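Local coordinates for protein iota-carrageenase (PDB 1H80) that hydrolyses the internal beta-1,4 linkages of iota-carrageenans, sulfated galactans of red algal cell walls, with inversion of anomeric configuration, at residues Q17-Y22 with R51-G56; R98-G103 with L132-L137; I160-T165 with I194-A199. One frame throughout, in Å; residues are numbered along the deposited sequence.

Contact 1 (Q17-Y22 with R51-G56); sequences QQDVNY and RKPNGG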
loop_
_atom_site.group_PDB
_atom_site.type_symbol
_atom_site.label_atom_id
_atom_site.label_comp_id
_atom_site.label_asym_id
_atom_site.label_seq_id
_atom_site.Cartn_x
_atom_site.Cartn_y
_atom_site.Cartn_z
ATOM N N GLN A 17 -18.273 -23.177 -12.710
ATOM C CA GLN A 17 -18.591 -23.502 -14.093
ATOM C C GLN A 17 -18.352 -22.253 -14.928
ATOM O O GLN A 17 -18.649 -21.141 -14.494
ATOM C CB GLN A 17 -20.048 -23.955 -14.227
ATOM C CG GLN A 17 -21.076 -22.853 -14.028
ATOM C CD GLN A 17 -22.501 -23.361 -14.148
ATOM O OE1 GLN A 17 -22.961 -24.153 -13.326
ATOM N NE2 GLN A 17 -23.205 -22.911 -15.180
ATOM N N GLN A 18 -17.798 -22.435 -16.120
ATOM C CA GLN A 18 -17.525 -21.306 -16.997
ATOM C C GLN A 18 -17.942 -21.644 -18.409
ATOM O O GLN A 18 -18.118 -22.810 -18.751
ATOM C CB GLN A 18 -16.037 -20.963 -16.971
ATOM C CG GLN A 18 -15.525 -20.596 -15.589
ATOM C CD GLN A 18 -14.180 -19.916 -15.644
ATOM O OE1 GLN A 18 -13.213 -20.465 -16.175
ATOM N NE2 GLN A 18 -14.108 -18.708 -15.101
ATOM N N ASP A 19 -18.091 -20.613 -19.233
ATOM C CA ASP A 19 -18.494 -20.824 -20.612
ATOM C C ASP A 19 -17.334 -20.969 -21.586
ATOM O O ASP A 19 -17.418 -21.749 -22.535
ATOM C CB ASP A 19 -19.405 -19.686 -21.075
ATOM C CG ASP A 19 -20.775 -19.741 -20.431
ATOM O OD1 ASP A 19 -21.220 -20.853 -20.074
ATOM O OD2 ASP A 19 -21.416 -18.676 -20.296
ATOM N N VAL A 20 -16.248 -20.237 -21.357
ATOM C CA VAL A 20 -15.110 -20.289 -22.268
ATOM C C VAL A 20 -13.736 -20.223 -21.620
ATOM O O VAL A 20 -13.590 -19.849 -20.458
ATOM C CB VAL A 20 -15.167 -19.134 -23.296
ATOM C CG1 VAL A 20 -16.426 -19.235 -24.130
ATOM C CG2 VAL A 20 -15.116 -17.784 -22.576
ATOM N N ASN A 21 -12.734 -20.612 -22.404
ATOM C CA ASN A 21 -11.328 -20.557 -22.013
ATOM C C ASN A 21 -10.639 -20.025 -23.272
ATOM O O ASN A 21 -10.592 -20.714 -24.298
ATOM C CB ASN A 21 -10.761 -21.948 -21.681
ATOM C CG ASN A 21 -10.999 -22.372 -20.232
ATOM O OD1 ASN A 21 -10.381 -23.326 -19.753
ATOM N ND2 ASN A 21 -11.892 -21.679 -19.538
ATOM N N TYR A 22 -10.133 -18.797 -23.205
ATOM C CA TYR A 22 -9.458 -18.185 -24.347
ATOM C C TYR A 22 -7.987 -17.934 -24.065
ATOM O O TYR A 22 -7.563 -17.883 -22.912
ATOM C CB TYR A 22 -10.093 -16.840 -24.711
ATOM C CG TYR A 22 -11.509 -16.890 -25.224
ATOM C CD1 TYR A 22 -11.928 -17.894 -26.099
ATOM C CD2 TYR A 22 -12.418 -15.887 -24.887
ATOM C CE1 TYR A 22 -13.222 -17.892 -26.626
ATOM C CE2 TYR A 22 -13.705 -15.874 -25.411
ATOM C CZ TYR A 22 -14.100 -16.876 -26.277
ATOM O OH TYR A 22 -15.372 -16.849 -26.804
ATOM N N ARG A 51 -19.113 -11.054 -21.787
ATOM C CA ARG A 51 -20.403 -11.139 -22.467
ATOM C C ARG A 51 -21.057 -12.503 -22.250
ATOM O O ARG A 51 -22.272 -12.647 -22.401
ATOM C CB ARG A 51 -20.245 -10.886 -23.970
ATOM C CG ARG A 51 -20.084 -9.421 -24.344
ATOM C CD ARG A 51 -20.289 -9.215 -25.840
ATOM N NE ARG A 51 -19.123 -9.592 -26.635
ATOM C CZ ARG A 51 -18.088 -8.790 -26.872
ATOM N NH1 ARG A 51 -18.068 -7.561 -26.374
ATOM N NH2 ARG A 51 -17.077 -9.211 -27.617
ATOM N N LYS A 52 -20.254 -13.502 -21.897
ATOM C CA LYS A 52 -20.777 -14.847 -21.658
ATOM C C LYS A 52 -21.440 -14.901 -20.281
ATOM O O LYS A 52 -20.879 -14.429 -19.292
ATOM C CB LYS A 52 -19.645 -15.879 -21.716
ATOM C CG LYS A 52 -18.829 -15.863 -23.004
ATOM C CD LYS A 52 -19.669 -16.245 -24.209
ATOM C CE LYS A 52 -18.831 -16.258 -25.477
ATOM N NZ LYS A 52 -19.634 -16.646 -26.672
ATOM N N PRO A 53 -22.644 -15.489 -20.199
ATOM C CA PRO A 53 -23.383 -15.605 -18.938
ATOM C C PRO A 53 -22.567 -16.135 -17.758
ATOM O O PRO A 53 -22.644 -15.598 -16.651
ATOM C CB PRO A 53 -24.534 -16.535 -19.306
ATOM C CG PRO A 53 -24.817 -16.146 -20.718
ATOM C CD PRO A 53 -23.422 -16.062 -21.311
ATOM N N ASN A 54 -21.785 -17.182 -17.998
ATOM C CA ASN A 54 -20.977 -17.783 -16.943
ATOM C C ASN A 54 -19.504 -17.390 -17.040
ATOM O O ASN A 54 -18.646 -17.989 -16.386
ATOM C CB ASN A 54 -21.124 -19.304 -16.986
ATOM C CG ASN A 54 -22.568 -19.750 -16.837
ATOM O OD1 ASN A 54 -23.157 -19.626 -15.765
ATOM N ND2 ASN A 54 -23.150 -20.258 -17.920
ATOM N N GLY A 55 -19.219 -16.385 -17.864
ATOM C CA GLY A 55 -17.857 -15.907 -18.016
ATOM C C GLY A 55 -16.842 -16.924 -18.485
ATOM O O GLY A 55 -17.164 -17.865 -19.211
ATOM N N GLY A 56 -15.597 -16.735 -18.072
ATOM C CA GLY A 56 -14.568 -17.656 -18.495
ATOM C C GLY A 56 -13.189 -17.242 -18.052
ATOM O O GLY A 56 -13.020 -16.283 -17.296
HETATM O O HOH W 1 -16.564 -17.325 -14.688
#
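The carbonyl oxygen of G55 takes two backbone N-H groups from consecutive residues: D19 N gives it a good bond of 2.9 Å, and V20 N adds a weak one. The D19 carboxylate holds the same turn through N54. D19 OD2 accepts the backbone N of N54 at 2.8 Å, approached from above the carboxylate plane. D19 OD1 receives N54 ND2 at 3.0 Å on its syn side. CG of D19 stands beside the backbone N (chi1 -71°), which turns both oxygens onto N54. An aspartate suits the place because two acceptors are needed on a short stem, and an asparagine answers with main-chain and side-chain donors together. N54 belongs to the type I turn from K52 to G55, and G55 leaves it with a positive phi that glycine adopts easily. G56 needs its bareness too, since its CA lies 3.1 Å from V20 O, where a side chain would collide. One water joins Q18 NE2 to N54 O, while Q18 OE1 bonds T57 and the Y22 ring meets F28 edge-to-face. The turn follows helix 39-50 and leads into strand 56-60, which pairs in parallel with strands 20-23 and 76-80, so the contact binds the first strand, 20-23, onto strand 56-60 at the start of the beta-helix.

Contact 2 (R98-G103 with L132-L137); sequences RLFEVG and LAVFKL. With NA (sodium ion), chain H.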
loop_
_atom_site.group_PDB
_atom_site.type_symbol
_atom_site.label_atom_id
_atom_site.label_comp_id
_atom_site.label_asym_id
_atom_site.label_seq_id
_atom_site.Cartn_x
_atom_site.Cartn_y
_atom_site.Cartn_z
ATOM N N ARG A 98 -2.645 3.505 -14.873
ATOM C CA ARG A 98 -2.717 2.210 -14.216
ATOM C C ARG A 98 -2.730 1.167 -15.319
ATOM O O ARG A 98 -3.258 1.413 -16.402
ATOM C CB ARG A 98 -3.999 2.077 -13.385
ATOM C CG ARG A 98 -4.258 3.220 -12.420
ATOM C CD ARG A 98 -5.179 4.251 -13.047
ATOM N NE ARG A 98 -5.402 5.395 -12.169
ATOM C CZ ARG A 98 -6.288 6.355 -12.409
ATOM N NH1 ARG A 98 -7.040 6.308 -13.499
ATOM N NH2 ARG A 98 -6.419 7.364 -11.558
ATOM N N LEU A 99 -2.141 0.009 -15.057
ATOM C CA LEU A 99 -2.129 -1.047 -16.052
ATOM C C LEU A 99 -3.551 -1.586 -16.123
ATOM O O LEU A 99 -4.119 -1.743 -17.206
ATOM C CB LEU A 99 -1.184 -2.179 -15.644
ATOM C CG LEU A 99 0.326 -1.955 -15.719
ATOM C CD1 LEU A 99 1.029 -3.195 -15.194
ATOM C CD2 LEU A 99 0.748 -1.677 -17.146
ATOM N N PHE A 100 -4.133 -1.829 -14.950
ATOM C CA PHE A 100 -5.471 -2.395 -14.857
ATOM C C PHE A 100 -6.396 -1.638 -13.918
ATOM O O PHE A 100 -6.006 -1.270 -12.811
ATOM C CB PHE A 100 -5.375 -3.838 -14.355
ATOM C CG PHE A 100 -4.284 -4.635 -15.006
ATOM C CD1 PHE A 100 -4.328 -4.914 -16.365
ATOM C CD2 PHE A 100 -3.206 -5.099 -14.258
ATOM C CE1 PHE A 100 -3.311 -5.644 -16.976
ATOM C CE2 PHE A 100 -2.184 -5.832 -14.858
ATOM C CZ PHE A 100 -2.237 -6.103 -16.221
ATOM N N GLU A 101 -7.626 -1.418 -14.362
ATOM C CA GLU A 101 -8.614 -0.749 -13.532
ATOM C C GLU A 101 -9.746 -1.746 -13.338
ATOM O O GLU A 101 -10.188 -2.385 -14.291
ATOM C CB GLU A 101 -9.108 0.530 -14.207
ATOM C CG GLU A 101 -7.987 1.538 -14.423
ATOM C CD GLU A 101 -8.485 2.908 -14.833
ATOM O OE1 GLU A 101 -9.249 3.000 -15.815
ATOM O OE2 GLU A 101 -8.104 3.896 -14.170
ATOM N N VAL A 102 -10.196 -1.896 -12.098
ATOM C CA VAL A 102 -11.251 -2.850 -11.792
ATOM C C VAL A 102 -12.381 -2.195 -11.017
ATOM O O VAL A 102 -12.280 -1.991 -9.808
ATOM C CB VAL A 102 -10.699 -4.025 -10.956
ATOM C CG1 VAL A 102 -11.705 -5.167 -10.924
ATOM C CG2 VAL A 102 -9.365 -4.484 -11.526
ATOM N N GLY A 103 -13.453 -1.854 -11.723
ATOM C CA GLY A 103 -14.593 -1.239 -11.077
ATOM C C GLY A 103 -14.471 0.262 -10.935
ATOM O O GLY A 103 -15.226 0.878 -10.189
ATOM N N LEU A 132 2.593 5.536 -12.185
ATOM C CA LEU A 132 2.064 4.210 -12.477
ATOM C C LEU A 132 1.613 3.379 -11.287
ATOM O O LEU A 132 2.290 3.312 -10.268
ATOM C CB LEU A 132 3.121 3.395 -13.220
ATOM C CG LEU A 132 3.552 3.803 -14.626
ATOM C CD1 LEU A 132 4.810 3.038 -15.011
ATOM C CD2 LEU A 132 2.421 3.515 -15.601
ATOM N N ALA A 133 0.462 2.737 -11.444
ATOM C CA ALA A 133 -0.072 1.827 -10.440
ATOM C C ALA A 133 -0.384 0.574 -11.250
ATOM O O ALA A 133 -0.655 0.662 -12.449
ATOM C CB ALA A 133 -1.340 2.386 -9.819
ATOM N N VAL A 134 -0.321 -0.593 -10.621
ATOM C CA VAL A 134 -0.614 -1.825 -11.338
ATOM C C VAL A 134 -2.126 -2.033 -11.403
ATOM O O VAL A 134 -2.684 -2.281 -12.473
ATOM C CB VAL A 134 0.052 -3.033 -10.654
ATOM C CG1 VAL A 134 -0.264 -4.307 -11.414
ATOM C CG2 VAL A 134 1.558 -2.819 -10.595
ATOM N N PHE A 135 -2.781 -1.924 -10.253
ATOM C CA PHE A 135 -4.233 -2.077 -10.170
ATOM C C PHE A 135 -4.869 -0.924 -9.416
ATOM O O PHE A 135 -4.347 -0.475 -8.399
ATOM C CB PHE A 135 -4.642 -3.342 -9.397
ATOM C CG PHE A 135 -4.513 -4.615 -10.168
ATOM C CD1 PHE A 135 -3.331 -5.345 -10.138
ATOM C CD2 PHE A 135 -5.587 -5.103 -10.908
ATOM C CE1 PHE A 135 -3.221 -6.548 -10.832
ATOM C CE2 PHE A 135 -5.487 -6.303 -11.607
ATOM C CZ PHE A 135 -4.301 -7.025 -11.567
ATOM N N LYS A 136 -5.995 -0.443 -9.924
ATOM C CA LYS A 136 -6.761 0.569 -9.218
ATOM C C LYS A 136 -8.114 -0.114 -9.091
ATOM O O LYS A 136 -8.753 -0.437 -10.095
ATOM C CB LYS A 136 -6.907 1.869 -10.003
ATOM C CG LYS A 136 -7.720 2.894 -9.219
ATOM C CD LYS A 136 -7.752 4.258 -9.878
ATOM C CE LYS A 136 -8.565 5.229 -9.035
ATOM N NZ LYS A 136 -8.594 6.602 -9.613
ATOM N N LEU A 137 -8.532 -0.363 -7.856
ATOM C CA LEU A 137 -9.796 -1.035 -7.602
ATOM C C LEU A 137 -10.867 -0.043 -7.194
ATOM O O LEU A 137 -10.592 0.929 -6.488
ATOM C CB LEU A 137 -9.624 -2.074 -6.493
ATOM C CG LEU A 137 -8.433 -3.026 -6.641
ATOM C CD1 LEU A 137 -8.410 -3.977 -5.460
ATOM C CD2 LEU A 137 -8.530 -3.795 -7.955
HETATM NA NA NA H . 3.672 3.326 -8.492
HETATM O O HOH W 2 4.285 1.010 -8.084
#
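F100 and F135 form the tight part of this contact: CD2 of F100 lies over one face of the F135 ring, 3.5 Å from its CZ and toward the rim. The ring planes meet obliquely, 43° apart. V102 reaches the F135 ring at its edge, in plane, with CG2, and V102 CB rests 3.7 Å from CD2 of L137, the two side chains pointing the same way. Large apolar residues suit this face because it is buried, with F113 and I145 packing against it. The axes of strands 100-102 and 135-137 run parallel within 14°. F100 N to V134 O, K136 N to F100 O and V102 N to K136 O (2.9 Å) tie them. Each chain turns a corner at a matching place, L99 beside V134, as in successive coils of a right-handed parallel beta-helix. Just before its corner, L132 lends its carbonyl O to a sodium ion at 2.2 Å, a site completed by T155, I156, F157 and water. The other face is looser, and partly open to solvent round R98 and K136. R98 is modelled in two conformers; in the one given, extended K136 (chi1 180°) lays its CD over the R98 guanidinium, and R98 NH1 makes a weak salt bridge to E101 OE2. The like-charged R98 NH2 and K136 NZ, 3.0 Å apart in that conformer, are not bonded. E101 OE1 bonds Q71.

Contact 3 (I160-T165 with I194-A199); sequences ILVDVT and IQTYGA
The ring of Y197 and the carboxylate of D163 lie nearly parallel, their planes 19° apart, but displaced so that D163 OD1 approaches Y197 CD2 obliquely at 3.4 Å. At the ring's edge, near its plane, come V162 O and CD2 of L161. D163 suits this spot because its OD1 also accepts the backbone N of V164 at 2.7 Å, which helps hold the carboxylate's rotation, with a weak bond to N221. V162 O is gripped twice: Y197 N (2.8 Å) and G198 N (3.3 Å) reach it from opposite faces of its plane. V162 is also the centre of an inverse gamma turn, closed by a weak bond from D163 N to L161 O, where the chain leaves its strand. Glycine at 198 fits because its CA packs against CG1 of V164 with little space for more. Earlier, Q195 N to I160 O and V162 N to Q195 O make a regular parallel ladder. CD1 of I194 is pressed against CB of I160 at 3.5 Å, closer than two such carbons normally sit. One water bridges D163 O and G198 O. I160, V162 and I194 meet I179 of strand 177-185, and V162 and I194 also meet F204 of strand 202-210, while strand 132-141 flanks strand 160-167 on its other side.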
loop_
_atom_site.group_PDB
_atom_site.type_symbol
_atom_site.label_atom_id
_atom_site.label_comp_id
_atom_site.label_asym_id
_atom_site.label_seq_id
_atom_site.Cartn_x
_atom_site.Cartn_y
_atom_site.Cartn_z
ATOM N N ILE A 160 -1.054 -1.251 -5.769
ATOM C CA ILE A 160 -2.447 -1.667 -5.741
ATOM C C ILE A 160 -3.225 -0.657 -4.918
ATOM O O ILE A 160 -3.011 -0.509 -3.714
ATOM C CB ILE A 160 -2.597 -3.083 -5.144
ATOM C CG1 ILE A 160 -1.782 -4.076 -5.985
ATOM C CG2 ILE A 160 -4.066 -3.495 -5.130
ATOM C CD1 ILE A 160 -1.841 -5.501 -5.503
ATOM N N LEU A 161 -4.121 0.052 -5.589
ATOM C CA LEU A 161 -4.930 1.068 -4.945
ATOM C C LEU A 161 -6.313 0.497 -4.678
ATOM O O LEU A 161 -7.092 0.292 -5.605
ATOM C CB LEU A 161 -5.034 2.296 -5.854
ATOM C CG LEU A 161 -3.692 2.874 -6.313
ATOM C CD1 LEU A 161 -3.919 3.947 -7.364
ATOM C CD2 LEU A 161 -2.946 3.441 -5.114
ATOM N N VAL A 162 -6.598 0.217 -3.409
ATOM C CA VAL A 162 -7.897 -0.322 -3.004
ATOM C C VAL A 162 -8.680 0.955 -2.744
ATOM O O VAL A 162 -8.878 1.376 -1.605
ATOM C CB VAL A 162 -7.750 -1.170 -1.725
ATOM C CG1 VAL A 162 -9.054 -1.881 -1.411
ATOM C CG2 VAL A 162 -6.633 -2.195 -1.920
ATOM N N ASP A 163 -9.124 1.553 -3.844
ATOM C CA ASP A 163 -9.782 2.852 -3.838
ATOM C C ASP A 163 -11.298 2.941 -3.899
ATOM O O ASP A 163 -12.017 1.940 -3.914
ATOM C CB ASP A 163 -9.209 3.672 -4.994
ATOM C CG ASP A 163 -8.825 5.079 -4.585
ATOM O OD1 ASP A 163 -9.521 5.665 -3.735
ATOM O OD2 ASP A 163 -7.827 5.600 -5.130
ATOM N N VAL A 164 -11.761 4.185 -3.943
ATOM C CA VAL A 164 -13.179 4.489 -4.030
ATOM C C VAL A 164 -13.427 5.133 -5.388
ATOM O O VAL A 164 -12.497 5.629 -6.030
ATOM C CB VAL A 164 -13.621 5.478 -2.914
ATOM C CG1 VAL A 164 -13.323 4.886 -1.548
ATOM C CG2 VAL A 164 -12.909 6.815 -3.075
ATOM N N THR A 165 -14.676 5.095 -5.834
ATOM C CA THR A 165 -15.051 5.704 -7.102
ATOM C C THR A 165 -16.433 6.315 -6.943
ATOM O O THR A 165 -17.261 5.804 -6.193
ATOM C CB THR A 165 -15.090 4.680 -8.262
ATOM O OG1 THR A 165 -16.055 3.659 -7.982
ATOM C CG2 THR A 165 -13.730 4.049 -8.456
ATOM N N ILE A 194 0.528 -1.900 -1.266
ATOM C CA ILE A 194 -0.901 -1.643 -1.126
ATOM C C ILE A 194 -1.211 -0.347 -0.398
ATOM O O ILE A 194 -0.551 -0.006 0.576
ATOM C CB ILE A 194 -1.600 -2.723 -0.258
ATOM C CG1 ILE A 194 -1.199 -4.127 -0.707
ATOM C CG2 ILE A 194 -3.114 -2.526 -0.304
ATOM C CD1 ILE A 194 -1.620 -4.473 -2.111
ATOM N N GLN A 195 -2.201 0.387 -0.887
ATOM C CA GLN A 195 -2.675 1.545 -0.144
ATOM C C GLN A 195 -4.183 1.371 -0.168
ATOM O O GLN A 195 -4.776 1.192 -1.232
ATOM C CB GLN A 195 -2.290 2.895 -0.745
ATOM C CG GLN A 195 -2.846 4.010 0.151
ATOM C CD GLN A 195 -2.073 5.310 0.112
ATOM O OE1 GLN A 195 -2.413 6.260 0.826
ATOM N NE2 GLN A 195 -1.039 5.368 -0.710
ATOM N N THR A 196 -4.795 1.402 1.013
ATOM C CA THR A 196 -6.235 1.208 1.134
ATOM C C THR A 196 -6.986 2.482 1.479
ATOM O O THR A 196 -6.597 3.211 2.386
ATOM C CB THR A 196 -6.562 0.185 2.228
ATOM O OG1 THR A 196 -6.192 0.720 3.509
ATOM C CG2 THR A 196 -5.801 -1.108 1.990
ATOM N N TYR A 197 -8.078 2.727 0.765
ATOM C CA TYR A 197 -8.908 3.902 1.001
ATOM C C TYR A 197 -10.302 3.463 1.437
ATOM O O TYR A 197 -10.807 3.890 2.475
ATOM C CB TYR A 197 -8.992 4.728 -0.277
ATOM C CG TYR A 197 -7.640 5.200 -0.750
ATOM C CD1 TYR A 197 -6.992 6.259 -0.118
ATOM C CD2 TYR A 197 -6.999 4.575 -1.818
ATOM C CE1 TYR A 197 -5.734 6.685 -0.540
ATOM C CE2 TYR A 197 -5.741 4.987 -2.246
ATOM C CZ TYR A 197 -5.116 6.044 -1.604
ATOM O OH TYR A 197 -3.876 6.453 -2.035
ATOM N N GLY A 198 -10.915 2.603 0.630
ATOM C CA GLY A 198 -12.238 2.100 0.946
ATOM C C GLY A 198 -12.209 0.603 0.731
ATOM O O GLY A 198 -11.773 0.136 -0.322
ATOM N N ALA A 199 -12.659 -0.155 1.722
ATOM C CA ALA A 199 -12.649 -1.604 1.595
ATOM C C ALA A 199 -13.431 -2.284 2.702
ATOM O O ALA A 199 -13.464 -1.819 3.838
ATOM C CB ALA A 199 -11.208 -2.111 1.597
HETATM O O HOH W 3 -11.784 -0.577 -2.959
#

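In the fold
Each contact closes a loop of 28 intervening residues, and the three follow in series without nesting or crossing. From the N terminus, contact 1 spans mainly helical chain and joins the first strand, 20-23, to the entry of strand 56-60. Contact 2 then brings strand 97-102 beside 132-141, and contact 3 sets 160-167 beside 194-196, both across loops with strands but no helix. Because 132-141 and 160-167 are neighbours, contacts 2 and 3 are continuous: L137 N probably bonds L161 O, and L161 N probably bonds F135 O. Their centres lie about 10 Å apart, whereas the centre of contact 1 sits about 23 Å from that of contact 2, towards the beginning of the beta-helix.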